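Local coordinates for MHP1 (Microbacterium liquefaciens, PDB 2JLN), which mediates sodium-dependent binding and uptake of 5-aryl-substituted hydantoins as a membrane symporter of the nucleobase-cation-symport-1 family, at residues N89-A94 against A323-S328; S368-L373 against A413-A418. All coordinates share one frame; numbering follows the deposited sequence.

Contact 1 of 2, residues N89-A94 against A323-S328; sequences NFTVAA and AYTLCS
Thr91 and Thr325 mark the closest backbone approach between the short helix 90-93 and the last turns of helix 314-329, with CA atoms 5.5 Å apart. One turn further along helix 314-329 the chains have diverged, and the CA atoms of Val92 and Ser328 lie 7.3 Å from each other. Mostly polar side chains meet between the two backbones. The two threonine hydroxyls form a hydrogen bond, OG1 of Thr91 to OG1 of Thr325, at 2.6 Å. Their side chains meet at about a right angle, and both carry the hydroxyl beside the backbone N and anti to the carbonyl carbon (chi1 -54° for Thr91, -64° for Thr325), which leaves the two CG2 methyls to touch at 4.1 Å. Ile107 of helix 104-137 packs on both threonines. Asn89 reaches across with its flat amide, whose plane is turned 75° from the Tyr324 ring; its OD1 lies 3.4 Å from Tyr324 CB at the root of that ring, while its ND2 lies 3.3 Å from Ser328 OG. Ser328 OG also meets the CG2 branch of Val92 at 3.7 Å. The Asn89 side chain does not cap the helix it precedes; Asp229 takes the N-H of Phe90, and the Asn89 amide lies instead against helix 314-329. Thr325 OG1 is also hydrogen-bonded to Ser321 O within its own helix. A hydroxyl pair in a mostly buried contact thus joins the segment linking transmembrane helices 2 and 3 to the C-terminal turns of helix 314-329, which continue past transmembrane helix 8: the chemistry is a directional polar bond between helices, with the Thr325 hydroxyl held by two hydrogen bonds, which would be expected to restrict its rotation.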
loop_
_atom_site.group_PDB
_atom_site.type_symbol
_atom_site.label_atom_id
_atom_site.label_comp_id
_atom_site.label_asym_id
_atom_site.label_seq_id
_atom_site.Cartn_x
_atom_site.Cartn_y
_atom_site.Cartn_z
ATOM N N ASN A 89 -4.299 -11.686 8.775
ATOM C CA ASN A 89 -3.407 -10.494 8.873
ATOM C C ASN A 89 -2.118 -10.576 8.134
ATOM O O ASN A 89 -1.611 -11.675 7.910
ATOM C CB ASN A 89 -2.847 -10.409 10.299
ATOM C CG ASN A 89 -3.451 -9.338 11.096
ATOM O OD1 ASN A 89 -4.198 -8.528 10.574
ATOM N ND2 ASN A 89 -3.149 -9.320 12.384
ATOM N N PHE A 90 -1.513 -9.413 7.901
ATOM C CA PHE A 90 -0.082 -9.322 7.584
ATOM C C PHE A 90 0.790 -9.694 8.808
ATOM O O PHE A 90 1.625 -10.610 8.755
ATOM C CB PHE A 90 0.265 -7.909 7.104
ATOM C CG PHE A 90 1.740 -7.666 6.946
ATOM C CD1 PHE A 90 2.445 -6.925 7.890
ATOM C CD2 PHE A 90 2.429 -8.184 5.866
ATOM C CE1 PHE A 90 3.792 -6.704 7.762
ATOM C CE2 PHE A 90 3.780 -7.963 5.728
ATOM C CZ PHE A 90 4.452 -7.218 6.682
ATOM N N THR A 91 0.575 -8.995 9.921
ATOM C CA THR A 91 1.399 -9.191 11.102
ATOM C C THR A 91 1.395 -10.641 11.574
ATOM O O THR A 91 2.443 -11.182 11.942
ATOM C CB THR A 91 0.946 -8.289 12.245
ATOM O OG1 THR A 91 0.911 -6.928 11.796
ATOM C CG2 THR A 91 1.907 -8.389 13.399
ATOM N N VAL A 92 0.214 -11.263 11.567
ATOM C CA VAL A 92 0.067 -12.693 11.901
ATOM C C VAL A 92 0.755 -13.660 10.915
ATOM O O VAL A 92 1.415 -14.617 11.340
ATOM C CB VAL A 92 -1.417 -13.092 12.037
ATOM C CG1 VAL A 92 -1.587 -14.597 11.841
ATOM C CG2 VAL A 92 -1.944 -12.664 13.378
ATOM N N ALA A 93 0.587 -13.411 9.611
ATOM C CA ALA A 93 1.173 -14.259 8.563
ATOM C C ALA A 93 2.711 -14.285 8.563
ATOM O O ALA A 93 3.310 -15.263 8.111
ATOM C CB ALA A 93 0.642 -13.873 7.195
ATOM N N ALA A 94 3.351 -13.224 9.066
ATOM C CA ALA A 94 4.815 -13.170 9.096
ATOM C C ALA A 94 5.399 -14.165 10.106
ATOM O O ALA A 94 6.560 -14.566 10.007
ATOM C CB ALA A 94 5.299 -11.777 9.367
ATOM N N ALA A 323 -2.614 -0.463 12.993
ATOM C CA ALA A 323 -3.711 -0.914 13.838
ATOM C C ALA A 323 -3.657 -2.441 14.063
ATOM O O ALA A 323 -3.542 -2.881 15.195
ATOM C CB ALA A 323 -5.066 -0.476 13.277
ATOM N N TYR A 324 -3.717 -3.251 13.013
ATOM C CA TYR A 324 -3.675 -4.699 13.204
ATOM C C TYR A 324 -2.384 -5.234 13.840
ATOM O O TYR A 324 -2.408 -6.330 14.439
ATOM C CB TYR A 324 -3.892 -5.449 11.901
ATOM C CG TYR A 324 -5.299 -5.455 11.406
ATOM C CD1 TYR A 324 -5.611 -4.858 10.204
ATOM C CD2 TYR A 324 -6.313 -6.077 12.111
ATOM C CE1 TYR A 324 -6.894 -4.856 9.719
ATOM C CE2 TYR A 324 -7.610 -6.095 11.627
ATOM C CZ TYR A 324 -7.888 -5.472 10.425
ATOM O OH TYR A 324 -9.145 -5.438 9.880
ATOM N N THR A 325 -1.266 -4.508 13.693
ATOM C CA THR A 325 -0.003 -4.908 14.334
ATOM C C THR A 325 -0.087 -4.760 15.856
ATOM O O THR A 325 0.401 -5.611 16.596
ATOM C CB THR A 325 1.233 -4.122 13.793
ATOM O OG1 THR A 325 1.434 -4.420 12.406
ATOM C CG2 THR A 325 2.500 -4.517 14.544
ATOM N N LEU A 326 -0.713 -3.682 16.318
ATOM C CA LEU A 326 -0.932 -3.477 17.751
ATOM C C LEU A 326 -1.913 -4.478 18.366
ATOM O O LEU A 326 -1.586 -5.185 19.336
ATOM C CB LEU A 326 -1.386 -2.033 18.055
ATOM C CG LEU A 326 -0.315 -0.930 17.888
ATOM C CD1 LEU A 326 -0.861 0.456 18.263
ATOM C CD2 LEU A 326 0.949 -1.253 18.681
ATOM N N CYS A 327 -3.116 -4.552 17.816
ATOM C CA CYS A 327 -4.148 -5.359 18.464
ATOM C C CYS A 327 -3.801 -6.848 18.333
ATOM O O CYS A 327 -4.490 -7.733 18.857
ATOM C CB CYS A 327 -5.534 -5.047 17.892
ATOM S SG CYS A 327 -5.857 -5.765 16.273
ATOM N N SER A 328 -2.695 -7.119 17.663
ATOM C CA SER A 328 -2.389 -8.471 17.276
ATOM C C SER A 328 -1.075 -8.964 17.881
ATOM O O SER A 328 -0.830 -10.166 17.926
ATOM C CB SER A 328 -2.393 -8.542 15.757
ATOM O OG SER A 328 -1.575 -9.572 15.317
#

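Contact 2 of 2, residues S368-L373 against A413-A418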
loop_
_atom_site.group_PDB
_atom_site.type_symbol
_atom_site.label_atom_id
_atom_site.label_comp_id
_atom_site.label_asym_id
_atom_site.label_seq_id
_atom_site.Cartn_x
_atom_site.Cartn_y
_atom_site.Cartn_z
ATOM N N SER A 368 12.799 0.260 -0.137
ATOM C CA SER A 368 13.320 -0.804 -0.975
ATOM C C SER A 368 14.005 -1.936 -0.186
ATOM O O SER A 368 14.319 -2.981 -0.761
ATOM C CB SER A 368 14.190 -0.259 -2.116
ATOM O OG SER A 368 15.249 0.522 -1.623
ATOM N N ALA A 369 14.214 -1.741 1.121
ATOM C CA ALA A 369 14.706 -2.818 2.016
ATOM C C ALA A 369 13.578 -3.733 2.540
ATOM O O ALA A 369 13.675 -4.310 3.619
ATOM C CB ALA A 369 15.510 -2.243 3.186
ATOM N N LEU A 370 12.495 -3.829 1.780
ATOM C CA LEU A 370 11.417 -4.752 2.075
ATOM C C LEU A 370 11.393 -5.812 0.970
ATOM O O LEU A 370 10.543 -6.696 0.934
ATOM C CB LEU A 370 10.090 -4.002 2.130
ATOM C CG LEU A 370 10.042 -2.898 3.178
ATOM C CD1 LEU A 370 8.653 -2.277 3.247
ATOM C CD2 LEU A 370 10.476 -3.435 4.528
ATOM N N GLY A 371 12.344 -5.711 0.057
ATOM C CA GLY A 371 12.429 -6.659 -1.029
ATOM C C GLY A 371 12.607 -8.074 -0.517
ATOM O O GLY A 371 11.907 -8.974 -0.972
ATOM N N PRO A 372 13.569 -8.287 0.407
ATOM C CA PRO A 372 13.666 -9.614 1.013
ATOM C C PRO A 372 12.427 -9.984 1.838
ATOM O O PRO A 372 12.062 -11.151 1.861
ATOM C CB PRO A 372 14.928 -9.508 1.894
ATOM C CG PRO A 372 15.166 -8.064 2.022
ATOM C CD PRO A 372 14.775 -7.505 0.710
ATOM N N LEU A 373 11.775 -9.027 2.482
ATOM C CA LEU A 373 10.583 -9.374 3.248
ATOM C C LEU A 373 9.507 -9.972 2.347
ATOM O O LEU A 373 8.879 -10.959 2.712
ATOM C CB LEU A 373 10.020 -8.175 4.009
ATOM C CG LEU A 373 8.727 -8.494 4.759
ATOM C CD1 LEU A 373 9.044 -9.265 6.038
ATOM C CD2 LEU A 373 7.939 -7.225 5.057
ATOM N N ALA A 413 18.850 -14.410 9.103
ATOM C CA ALA A 413 20.135 -14.452 8.415
ATOM C C ALA A 413 19.934 -14.340 6.897
ATOM O O ALA A 413 20.572 -13.508 6.252
ATOM C CB ALA A 413 20.918 -15.687 8.784
ATOM N N VAL A 414 19.046 -15.154 6.326
ATOM C CA VAL A 414 18.723 -15.016 4.905
ATOM C C VAL A 414 18.336 -13.571 4.605
ATOM O O VAL A 414 18.646 -13.043 3.537
ATOM C CB VAL A 414 17.561 -15.926 4.468
ATOM C CG1 VAL A 414 17.119 -15.586 3.048
ATOM C CG2 VAL A 414 17.947 -17.378 4.576
ATOM N N TYR A 415 17.662 -12.915 5.545
ATOM C CA TYR A 415 17.325 -11.504 5.345
ATOM C C TYR A 415 18.586 -10.605 5.208
ATOM O O TYR A 415 18.713 -9.848 4.232
ATOM C CB TYR A 415 16.401 -10.999 6.459
ATOM C CG TYR A 415 15.627 -9.757 6.096
ATOM C CD1 TYR A 415 14.370 -9.859 5.542
ATOM C CD2 TYR A 415 16.152 -8.488 6.290
ATOM C CE1 TYR A 415 13.636 -8.744 5.192
ATOM C CE2 TYR A 415 15.418 -7.359 5.945
ATOM C CZ TYR A 415 14.155 -7.510 5.394
ATOM O OH TYR A 415 13.387 -6.447 5.020
ATOM N N ALA A 416 19.511 -10.706 6.173
ATOM C CA ALA A 416 20.770 -9.945 6.146
ATOM C C ALA A 416 21.553 -10.168 4.860
ATOM O O ALA A 416 21.749 -9.234 4.093
ATOM C CB ALA A 416 21.615 -10.290 7.328
ATOM N N VAL A 417 21.982 -11.409 4.624
ATOM C CA VAL A 417 22.676 -11.757 3.381
ATOM C C VAL A 417 22.036 -11.145 2.121
ATOM O O VAL A 417 22.744 -10.592 1.276
ATOM C CB VAL A 417 22.834 -13.293 3.184
ATOM C CG1 VAL A 417 23.178 -13.631 1.707
ATOM C CG2 VAL A 417 23.869 -13.872 4.166
ATOM N N ALA A 418 20.709 -11.237 1.989
ATOM C CA ALA A 418 20.033 -10.717 0.790
ATOM C C ALA A 418 20.023 -9.180 0.690
ATOM O O ALA A 418 20.130 -8.631 -0.408
ATOM C CB ALA A 418 18.624 -11.284 0.652
#
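Tyr415 and Ala369 make the one hydrogen bond between these segments: the phenol OH donates to the backbone O of Ala369 at 2.6 Å. The C=O...OH angle is 149°, with the donor tilted moderately out of the carbonyl plane. The same ring receives Pro372 on one face. Its CG sits 3.8 Å from the centroid of the Tyr415 ring, 22° off the normal, in a CH-pi contact displaced toward the rim that carries the hydroxyl, and the two side chains cross at about a right angle. Leu373 comes nearest to Tyr415 CE1 with its backbone N, at 3.3 Å, and next with its CB, at 3.8 Å. With CG anti to the backbone N (chi1 -160°), the tyrosine extends away from its own helix and brings the phenol over to the other chain. Beside the ring, Pro372 CB and Ala418 CB approach to 4.3 Å, one turn further along helix 409-423. Further along helix 371-384, Ile376 also packs against Tyr415; beyond, Ala437 of helix 429-448 touches Pro372. The accepting carbonyl lies where transmembrane helix 10 is interrupted, between helices 356-368 and 371-384. Ala369 is the first residue to leave helical geometry, Gly371 N gives Ser368 O just a weak bond, and Pro372 has no N-H to offer. Leu373 N is 5.2 Å from Ala369 O, so the usual i+4 bond is not made; here a side chain of transmembrane helix 11 supplies the donor, while the proline ring packs on one face of the phenol ring, which would limit its movement.

How the contacts relate
Contact 1 and contact 2 are closed one after the other along the chain, with centres 20 Å apart, yet they meet through a single packing step: Phe90 CZ rests on Leu373 CD2 at 3.8 Å. Phe90 also packs on Met377, so helix 371-384 bridges the two. Neither contact includes a substrate-binding residue. Measured between side chains, Thr325 in contact 1 is about 12 Å from Asn318, a substrate-binding residue on the same helix, and Leu370 in contact 2 is about 11 Å from Asn318 and about 11 Å from Gly219, another such residue. Helix 104-137 touches residues of both contacts, through Ile107 and Pro106.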